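Local atomic coordinates of endoglucanase (PDB entry 2C4X), a protein that probably acts as a cellulase of the cellulosome, whose CBM44 module, present here with a PKD domain, recognises xyloglucan and other beta-glucan chains. Residues A[174-185]-A[197-207]; A[14-23]-A[89-97]. The protein carries 1 engineered substitution. All blocks are in the same frame, centred on the assembly; numbering follows the deposited sequence.

Contact 1 of 2, residues A[174-185]-A[197-207]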
loop_
_atom_site.group_PDB
_atom_site.type_symbol
_atom_site.label_atom_id
_atom_site.label_comp_id
_atom_site.label_asym_id
_atom_site.label_seq_id
_atom_site.Cartn_x
_atom_site.Cartn_y
_atom_site.Cartn_z
ATOM N N SER A 174 -3.694 11.188 18.508
ATOM C CA SER A 174 -4.837 11.164 19.415
ATOM C C SER A 174 -4.983 12.492 20.154
ATOM O O SER A 174 -4.025 13.262 20.258
ATOM C CB SER A 174 -4.688 10.024 20.425
ATOM O OG SER A 174 -3.466 10.145 21.123
ATOM N N GLY A 175 -6.185 12.746 20.670
ATOM C CA GLY A 175 -6.483 13.977 21.402
ATOM C C GLY A 175 -6.432 15.236 20.553
ATOM O O GLY A 175 -6.137 16.319 21.063
ATOM N N ALA A 176 -6.714 15.094 19.256
ATOM C CA ALA A 176 -6.723 16.220 18.326
ATOM C C ALA A 176 -8.135 16.795 18.195
ATOM O O ALA A 176 -9.114 16.048 18.291
ATOM C CB ALA A 176 -6.188 15.787 16.954
ATOM N N PRO A 177 -8.247 18.125 17.983
ATOM C CA PRO A 177 -9.552 18.774 17.822
ATOM C C PRO A 177 -10.144 18.574 16.422
ATOM O O PRO A 177 -10.503 19.550 15.754
ATOM C CB PRO A 177 -9.227 20.250 18.051
ATOM C CG PRO A 177 -7.837 20.396 17.557
ATOM C CD PRO A 177 -7.143 19.106 17.919
ATOM N N ILE A 178 -10.248 17.323 15.984
ATOM C CA ILE A 178 -10.741 17.055 14.634
ATOM C C ILE A 178 -11.979 16.158 14.632
ATOM O O ILE A 178 -12.134 15.291 15.506
ATOM C CB ILE A 178 -9.616 16.520 13.674
ATOM C CG1 ILE A 178 -9.492 15.002 13.716
ATOM C CG2 ILE A 178 -8.260 17.144 14.001
ATOM C CD1 ILE A 178 -8.922 14.427 12.425
ATOM N N ALA A 179 -12.862 16.393 13.662
ATOM C CA ALA A 179 -14.085 15.612 13.499
ATOM C C ALA A 179 -13.868 14.486 12.496
ATOM O O ALA A 179 -14.334 13.359 12.686
ATOM C CB ALA A 179 -15.219 16.512 13.039
ATOM N N ALA A 180 -13.152 14.805 11.424
ATOM C CA ALA A 180 -12.971 13.894 10.308
ATOM C C ALA A 180 -11.711 14.234 9.537
ATOM O O ALA A 180 -11.168 15.337 9.648
ATOM C CB ALA A 180 -14.185 13.951 9.371
ATOM N N ILE A 181 -11.258 13.265 8.756
ATOM C CA ILE A 181 -10.137 13.436 7.857
ATOM C C ILE A 181 -10.510 12.750 6.542
ATOM O O ILE A 181 -11.237 11.752 6.542
ATOM C CB ILE A 181 -8.835 12.862 8.490
ATOM C CG1 ILE A 181 -7.606 13.226 7.659
ATOM C CG2 ILE A 181 -8.949 11.346 8.740
ATOM C CD1 ILE A 181 -6.301 13.128 8.433
ATOM N N GLN A 182 -10.055 13.297 5.418
ATOM C CA GLN A 182 -10.373 12.687 4.131
ATOM C C GLN A 182 -9.381 12.985 3.013
ATOM O O GLN A 182 -9.218 14.148 2.621
ATOM C CB GLN A 182 -11.812 13.015 3.687
ATOM C CG GLN A 182 -12.135 14.481 3.445
ATOM C CD GLN A 182 -13.609 14.698 3.157
ATOM O OE1 GLN A 182 -14.301 13.787 2.692
ATOM N NE2 GLN A 182 -14.103 15.908 3.430
ATOM N N PRO A 183 -8.741 11.926 2.474
ATOM C CA PRO A 183 -8.022 12.083 1.214
ATOM C C PRO A 183 -9.054 12.424 0.146
ATOM O O PRO A 183 -10.186 11.925 0.206
ATOM C CB PRO A 183 -7.460 10.688 0.940
ATOM C CG PRO A 183 -7.553 9.962 2.238
ATOM C CD PRO A 183 -8.703 10.535 2.965
ATOM N N TYR A 184 -8.674 13.274 -0.800
ATOM C CA TYR A 184 -9.576 13.653 -1.861
ATOM C C TYR A 184 -8.851 13.863 -3.167
ATOM O O TYR A 184 -7.638 14.102 -3.208
ATOM C CB TYR A 184 -10.363 14.922 -1.497
ATOM C CG TYR A 184 -9.525 16.186 -1.455
ATOM C CD1 TYR A 184 -9.334 16.971 -2.606
ATOM C CD2 TYR A 184 -8.958 16.620 -0.257
ATOM C CE1 TYR A 184 -8.578 18.138 -2.566
ATOM C CE2 TYR A 184 -8.201 17.781 -0.203
ATOM C CZ TYR A 184 -8.010 18.533 -1.353
ATOM O OH TYR A 184 -7.264 19.690 -1.265
ATOM N N ILE A 185 -9.616 13.750 -4.240
ATOM C CA ILE A 185 -9.181 14.216 -5.546
ATOM C C ILE A 185 -10.319 15.008 -6.172
ATOM O O ILE A 185 -11.481 14.565 -6.202
ATOM C CB ILE A 185 -8.665 13.085 -6.466
ATOM C CG1 ILE A 185 -7.999 13.700 -7.711
ATOM C CG2 ILE A 185 -9.793 12.108 -6.838
ATOM C CD1 ILE A 185 -7.000 12.831 -8.380
ATOM N N TRP A 197 -16.119 16.325 -6.723
ATOM C CA TRP A 197 -15.545 15.981 -5.434
ATOM C C TRP A 197 -15.530 14.470 -5.231
ATOM O O TRP A 197 -16.577 13.816 -5.260
ATOM C CB TRP A 197 -16.311 16.683 -4.317
ATOM C CG TRP A 197 -15.756 16.401 -2.950
ATOM C CD1 TRP A 197 -16.264 15.543 -2.028
ATOM C CD2 TRP A 197 -14.581 16.975 -2.365
ATOM N NE1 TRP A 197 -15.492 15.551 -0.895
ATOM C CE2 TRP A 197 -14.444 16.417 -1.076
ATOM C CE3 TRP A 197 -13.631 17.905 -2.807
ATOM C CZ2 TRP A 197 -13.398 16.758 -0.221
ATOM C CZ3 TRP A 197 -12.587 18.244 -1.962
ATOM C CH2 TRP A 197 -12.481 17.675 -0.676
ATOM N N ASN A 198 -14.327 13.924 -5.069
ATOM C CA ASN A 198 -14.137 12.516 -4.718
ATOM C C ASN A 198 -13.300 12.438 -3.460
ATOM O O ASN A 198 -12.231 13.052 -3.390
ATOM C CB ASN A 198 -13.436 11.771 -5.855
ATOM C CG ASN A 198 -14.120 11.987 -7.187
ATOM O OD1 ASN A 198 -15.091 11.310 -7.504
ATOM N ND2 ASN A 198 -13.637 12.955 -7.960
ATOM N N SER A 199 -13.771 11.696 -2.460
ATOM C CA SER A 199 -13.031 11.608 -1.204
ATOM C C SER A 199 -13.304 10.310 -0.462
ATOM O O SER A 199 -14.288 9.623 -0.728
ATOM C CB SER A 199 -13.358 12.799 -0.293
ATOM O OG SER A 199 -14.619 12.628 0.328
ATOM N N THR A 200 -12.432 9.985 0.479
ATOM C CA THR A 200 -12.679 8.858 1.364
ATOM C C THR A 200 -12.805 9.386 2.791
ATOM O O THR A 200 -11.817 9.583 3.499
ATOM C CB THR A 200 -11.610 7.771 1.205
ATOM O OG1 THR A 200 -11.575 7.367 -0.171
ATOM C CG2 THR A 200 -11.935 6.543 2.076
ATOM N N TRP A 201 -14.050 9.628 3.186
ATOM C CA TRP A 201 -14.361 10.239 4.464
ATOM C C TRP A 201 -14.149 9.241 5.606
ATOM O O TRP A 201 -14.699 8.135 5.587
ATOM C CB TRP A 201 -15.801 10.757 4.445
ATOM C CG TRP A 201 -16.157 11.610 5.614
ATOM C CD1 TRP A 201 -15.994 12.964 5.724
ATOM C CD2 TRP A 201 -16.742 11.170 6.849
ATOM N NE1 TRP A 201 -16.452 13.396 6.949
ATOM C CE2 TRP A 201 -16.906 12.317 7.664
ATOM C CE3 TRP A 201 -17.151 9.923 7.343
ATOM C CZ2 TRP A 201 -17.456 12.254 8.947
ATOM C CZ3 TRP A 201 -17.694 9.858 8.625
ATOM C CH2 TRP A 201 -17.844 11.019 9.410
ATOM N N LYS A 202 -13.320 9.632 6.576
ATOM C CA LYS A 202 -13.102 8.855 7.801
ATOM C C LYS A 202 -13.392 9.725 9.015
ATOM O O LYS A 202 -12.774 10.775 9.187
ATOM C CB LYS A 202 -11.655 8.352 7.889
ATOM C CG LYS A 202 -11.246 7.367 6.809
ATOM C CD LYS A 202 -11.931 6.017 6.981
ATOM C CE LYS A 202 -11.314 4.973 6.056
ATOM N NZ LYS A 202 -12.238 3.827 5.803
ATOM N N GLY A 203 -14.332 9.295 9.847
ATOM C CA GLY A 203 -14.585 9.958 11.122
ATOM C C GLY A 203 -13.412 9.742 12.059
ATOM O O GLY A 203 -12.734 8.709 11.995
ATOM N N TYR A 204 -13.169 10.716 12.928
ATOM C CA TYR A 204 -12.046 10.649 13.861
ATOM C C TYR A 204 -12.124 9.450 14.818
ATOM O O TYR A 204 -11.096 8.954 15.276
ATOM C CB TYR A 204 -11.929 11.957 14.643
ATOM C CG TYR A 204 -10.658 12.100 15.450
ATOM C CD1 TYR A 204 -9.416 11.764 14.905
ATOM C CD2 TYR A 204 -10.694 12.599 16.751
ATOM C CE1 TYR A 204 -8.248 11.909 15.640
ATOM C CE2 TYR A 204 -9.529 12.749 17.494
ATOM C CZ TYR A 204 -8.314 12.400 16.932
ATOM O OH TYR A 204 -7.163 12.547 17.659
ATOM N N THR A 205 -13.338 8.988 15.105
ATOM C CA THR A 205 -13.532 7.813 15.960
ATOM C C THR A 205 -13.295 6.497 15.212
ATOM O O THR A 205 -13.114 5.460 15.836
ATOM C CB THR A 205 -14.934 7.780 16.603
ATOM O OG1 THR A 205 -15.929 7.647 15.582
ATOM C CG2 THR A 205 -15.197 9.042 17.417
HETATM N N MSE A 206 -13.286 6.553 13.882
HETATM C CA MSE A 206 -13.138 5.366 13.032
HETATM C C MSE A 206 -11.706 5.219 12.527
HETATM O O MSE A 206 -11.446 4.510 11.548
HETATM C CB MSE A 206 -14.068 5.468 11.821
HETATM C CG MSE A 206 -15.218 6.435 11.997
HETATM SE SE MSE A 206 -16.557 6.340 10.582
HETATM C CE MSE A 206 -15.411 6.380 8.988
ATOM N N VAL A 207 -10.784 5.894 13.203
ATOM C CA VAL A 207 -9.404 6.008 12.756
ATOM C C VAL A 207 -8.460 5.404 13.806
ATOM O O VAL A 207 -8.743 5.469 15.004
ATOM C CB VAL A 207 -9.076 7.506 12.445
ATOM C CG1 VAL A 207 -7.658 7.883 12.835
ATOM C CG2 VAL A 207 -9.364 7.830 10.972
HETATM O O HOH W 1 -17.075 14.138 1.776
#
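Tyr184 and Trp197 lead the aromatic contacts, their rings forming an offset stack with planes 22° apart; Trp197 CH2 sits over the tyrosine face, 3.4 Å from Tyr184 CG. The indole reaches back because Trp197 CG lies anti to its backbone N (chi1 -179°). At the other end Ile178 CG1 rests on the face of Tyr204 in a CH-pi contact, 3.7 Å from the ring centroid, while Ala180 CB touches Trp201 NE1.

Side-chain hydrogen bonds come next. Ser199 OG donates to Gln182 OE1 (2.7 Å) from above the amide plane, and a water donates to the same oxygen. The amide stands steeply between the two indoles, OE1 at the edge of Trp201 and NE2 beside that of Trp197; Gln234 anchors NE2. Tyr204 OH accepts from Ala176 N (3.0 Å) and also bonds Pro173 O. Asn198 N and ND2 approach Ile185 O from opposite faces of its carbonyl plane.

The backbones pair as an antiparallel hairpin, interrupted about Thr200 and Trp201, with Ile181 and Lys202 bonded in both directions. Pro183 lacks an N-H, but its O accepts from Thr200 N at 3.0 Å.

Exposed Trp197 and Trp201, on the side of Gln182 and Tyr184, are consistent with a carbohydrate-binding surface. Strand 198-203 is an edge strand; strand 229-238 flanks 178-187 on its other side, while Ile181 and Thr200 pack inward on strands 241-251 and 211-218 of the second sheet.

Contact 2 of 2, residues A[14-23]-A[89-97]; sequences FTFSPEDPVT and ATIKVTSAT
Phe16 presents one ring face to Ile91, whose CD1 lies over it in a CH-pi contact, 3.9 Å from the centroid and 23° off the normal. Thr90 O is at the ring edge, 3.5 Å from Phe16 CZ, and the carbonyl oxygens of Pro18 and Glu19 also lie in the ring plane. With both side-chain torsions of Ile91 near 180° (chi1 -170°), the extended chain carries CD1 to the ring and to Pro21 CG. Phe14 CZ meets the small Ala89 CB obliquely; Trp46 and Phe87 meet the Phe14 ring edge-to-face.

Further along, the segments draw together and polar bonds take over. Thr94 N donates to Pro21 O (3.2 Å) in its carbonyl plane, and Thr94 O receives Thr23 N (2.9 Å). Thr23 suits its place twice: OG1 accepts from Ala96 N at 3.1 Å, while CG2 packs on Val93 CG1. Where the backbones stand too far apart, one water joins Glu19 O to Lys92 N; another, beside the direct Thr94 N to Pro21 O bond, lies within bonding distance of both Pro21 O and Lys92 O.

The cis bond before Pro18 comes just as the chain leaves strand 15-17, which pairs with 27-30, and swings over to the end of 84-93, which it follows in parallel. Such a change of sheet by the first strand, close to a cis proline, recalls immunoglobulin-like beta-sandwiches, the class to which PKD domains belong.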
loop_
_atom_site.group_PDB
_atom_site.type_symbol
_atom_site.label_atom_id
_atom_site.label_comp_id
_atom_site.label_asym_id
_atom_site.label_seq_id
_atom_site.Cartn_x
_atom_site.Cartn_y
_atom_site.Cartn_z
ATOM N N PHE A 14 1.163 -25.772 0.138
ATOM C CA PHE A 14 2.224 -25.167 0.923
ATOM C C PHE A 14 1.768 -23.905 1.614
ATOM O O PHE A 14 0.774 -23.295 1.215
ATOM C CB PHE A 14 3.483 -24.912 0.072
ATOM C CG PHE A 14 3.328 -23.815 -0.953
ATOM C CD1 PHE A 14 2.910 -24.110 -2.252
ATOM C CD2 PHE A 14 3.627 -22.494 -0.627
ATOM C CE1 PHE A 14 2.780 -23.093 -3.210
ATOM C CE2 PHE A 14 3.492 -21.474 -1.570
ATOM C CZ PHE A 14 3.071 -21.772 -2.861
ATOM N N THR A 15 2.499 -23.547 2.672
ATOM C CA THR A 15 2.402 -22.245 3.314
ATOM C C THR A 15 3.805 -21.613 3.289
ATOM O O THR A 15 4.788 -22.278 2.939
ATOM C CB THR A 15 1.902 -22.348 4.777
ATOM O OG1 THR A 15 2.825 -23.133 5.540
ATOM C CG2 THR A 15 0.517 -22.991 4.848
ATOM N N PHE A 16 3.902 -20.332 3.641
ATOM C CA PHE A 16 5.208 -19.684 3.728
ATOM C C PHE A 16 5.258 -18.708 4.893
ATOM O O PHE A 16 4.226 -18.253 5.382
ATOM C CB PHE A 16 5.620 -19.002 2.404
ATOM C CG PHE A 16 4.625 -17.988 1.902
ATOM C CD1 PHE A 16 4.593 -16.691 2.429
ATOM C CD2 PHE A 16 3.723 -18.327 0.901
ATOM C CE1 PHE A 16 3.673 -15.756 1.974
ATOM C CE2 PHE A 16 2.782 -17.395 0.440
ATOM C CZ PHE A 16 2.764 -16.104 0.979
ATOM N N SER A 17 6.478 -18.412 5.329
ATOM C CA SER A 17 6.739 -17.499 6.430
ATOM C C SER A 17 8.056 -16.761 6.141
ATOM O O SER A 17 9.014 -17.397 5.691
ATOM C CB SER A 17 6.860 -18.301 7.725
ATOM O OG SER A 17 6.808 -17.428 8.833
ATOM N N PRO A 18 8.106 -15.424 6.360
ATOM C CA PRO A 18 7.003 -14.576 6.836
ATOM C C PRO A 18 5.956 -14.323 5.748
ATOM O O PRO A 18 6.236 -14.501 4.559
ATOM C CB PRO A 18 7.708 -13.268 7.220
ATOM C CG PRO A 18 8.859 -13.196 6.286
ATOM C CD PRO A 18 9.331 -14.633 6.136
ATOM N N GLU A 19 4.759 -13.922 6.166
ATOM C CA GLU A 19 3.667 -13.601 5.238
ATOM C C GLU A 19 3.974 -12.392 4.354
ATOM O O GLU A 19 3.550 -12.336 3.194
ATOM C CB GLU A 19 2.382 -13.341 6.021
ATOM C CG GLU A 19 1.664 -14.610 6.414
ATOM C CD GLU A 19 1.156 -15.387 5.222
ATOM O OE1 GLU A 19 0.617 -14.758 4.283
ATOM O OE2 GLU A 19 1.292 -16.630 5.226
ATOM N N ASP A 20 4.727 -11.450 4.918
ATOM C CA ASP A 20 5.011 -10.153 4.306
ATOM C C ASP A 20 6.519 -9.883 4.215
ATOM O O ASP A 20 7.031 -8.974 4.883
ATOM C CB ASP A 20 4.351 -9.053 5.146
ATOM C CG ASP A 20 4.854 -9.038 6.599
ATOM O OD1 ASP A 20 5.296 -10.099 7.115
ATOM O OD2 ASP A 20 4.811 -7.957 7.222
ATOM N N PRO A 21 7.243 -10.658 3.384
ATOM C CA PRO A 21 8.705 -10.510 3.350
ATOM C C PRO A 21 9.181 -9.207 2.695
ATOM O O PRO A 21 8.446 -8.590 1.923
ATOM C CB PRO A 21 9.145 -11.708 2.495
ATOM C CG PRO A 21 7.971 -11.948 1.593
ATOM C CD PRO A 21 6.773 -11.689 2.436
ATOM N N VAL A 22 10.403 -8.797 3.010
ATOM C CA VAL A 22 11.046 -7.730 2.265
ATOM C C VAL A 22 12.113 -8.326 1.329
ATOM O O VAL A 22 12.431 -9.530 1.395
ATOM C CB VAL A 22 11.622 -6.599 3.181
ATOM C CG1 VAL A 22 10.509 -5.967 4.026
ATOM C CG2 VAL A 22 12.756 -7.105 4.066
ATOM N N THR A 23 12.653 -7.490 0.451
ATOM C CA THR A 23 13.678 -7.949 -0.464
ATOM C C THR A 23 14.872 -8.456 0.328
ATOM O O THR A 23 15.245 -7.869 1.366
ATOM C CB THR A 23 14.096 -6.861 -1.472
ATOM O OG1 THR A 23 14.430 -5.651 -0.779
ATOM C CG2 THR A 23 12.950 -6.580 -2.422
ATOM N N ALA A 89 0.268 -20.244 -5.056
ATOM C CA ALA A 89 -0.129 -19.152 -4.176
ATOM C C ALA A 89 0.703 -17.924 -4.516
ATOM O O ALA A 89 1.731 -18.026 -5.198
ATOM C CB ALA A 89 0.037 -19.543 -2.698
ATOM N N THR A 90 0.258 -16.770 -4.033
ATOM C CA THR A 90 0.894 -15.500 -4.334
ATOM C C THR A 90 1.665 -14.987 -3.115
ATOM O O THR A 90 1.194 -15.099 -1.983
ATOM C CB THR A 90 -0.181 -14.462 -4.792
ATOM O OG1 THR A 90 -0.555 -14.738 -6.147
ATOM C CG2 THR A 90 0.347 -13.051 -4.721
ATOM N N ILE A 91 2.850 -14.434 -3.355
ATOM C CA ILE A 91 3.613 -13.771 -2.304
ATOM C C ILE A 91 3.972 -12.343 -2.736
ATOM O O ILE A 91 4.450 -12.119 -3.862
ATOM C CB ILE A 91 4.892 -14.603 -1.910
ATOM C CG1 ILE A 91 5.561 -14.049 -0.638
ATOM C CG2 ILE A 91 5.898 -14.704 -3.085
ATOM C CD1 ILE A 91 6.665 -14.973 -0.092
ATOM N N LYS A 92 3.732 -11.387 -1.842
ATOM C CA LYS A 92 4.115 -10.004 -2.080
ATOM C C LYS A 92 5.387 -9.649 -1.317
ATOM O O LYS A 92 5.498 -9.880 -0.111
ATOM C CB LYS A 92 2.968 -9.041 -1.734
ATOM C CG LYS A 92 3.295 -7.587 -2.056
ATOM C CD LYS A 92 2.156 -6.628 -1.706
ATOM C CE LYS A 92 2.708 -5.215 -1.530
ATOM N NZ LYS A 92 1.625 -4.202 -1.420
ATOM N N VAL A 93 6.353 -9.094 -2.039
ATOM C CA VAL A 93 7.635 -8.707 -1.468
ATOM C C VAL A 93 7.746 -7.186 -1.585
ATOM O O VAL A 93 7.522 -6.615 -2.662
ATOM C CB VAL A 93 8.818 -9.398 -2.203
ATOM C CG1 VAL A 93 10.182 -9.014 -1.583
ATOM C CG2 VAL A 93 8.644 -10.944 -2.219
ATOM N N THR A 94 8.080 -6.538 -0.471
ATOM C CA THR A 94 8.227 -5.089 -0.444
ATOM C C THR A 94 9.704 -4.745 -0.265
ATOM O O THR A 94 10.506 -5.592 0.157
ATOM C CB THR A 94 7.367 -4.421 0.669
ATOM O OG1 THR A 94 7.824 -4.849 1.954
ATOM C CG2 THR A 94 5.885 -4.782 0.518
ATOM N N SER A 95 10.060 -3.513 -0.607
ATOM C CA SER A 95 11.451 -3.063 -0.557
ATOM C C SER A 95 11.981 -3.044 0.884
ATOM O O SER A 95 11.297 -2.572 1.790
ATOM C CB SER A 95 11.551 -1.670 -1.177
ATOM O OG SER A 95 12.880 -1.415 -1.592
ATOM N N ALA A 96 13.195 -3.554 1.088
ATOM C CA ALA A 96 13.811 -3.585 2.424
ATOM C C ALA A 96 14.162 -2.186 2.900
ATOM O O ALA A 96 14.025 -1.883 4.087
ATOM C CB ALA A 96 15.048 -4.470 2.435
ATOM N N THR A 97 14.626 -1.351 1.972
ATOM C CA THR A 97 14.958 0.043 2.248
ATOM C C THR A 97 14.421 0.888 1.107
ATOM O O THR A 97 14.070 0.366 0.050
ATOM C CB THR A 97 16.490 0.276 2.365
ATOM O OG1 THR A 97 17.131 -0.090 1.135
ATOM C CG2 THR A 97 17.097 -0.544 3.509
HETATM O O HOH W 2 2.551 -11.816 0.797
HETATM O O HOH W 3 6.645 -6.423 3.760
HETATM O O HOH W 4 5.397 -8.026 1.706
#

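Contact 1 lies in the CBM44 module and contact 2 in the PKD domain, on opposite sides of the chain's centre, with nearest atoms about 17 Å apart; they share no strand. Each is partly buried and involves edge strands, but differently. Contact 1 pairs two neighbours within one sheet, so an antiparallel ladder, interrupted about Thr200 and Trp201, carries it and large aromatic and amide groups are set along a partly exposed face. Contact 2 joins the edges of two sheets: apolar side chains fill the separation, then water and a single parallel bridge take over where the chain after strand 15-17 closes on the end of 84-93. Its last residues lead toward the calcium-binding Asp99, near the junction of the domains.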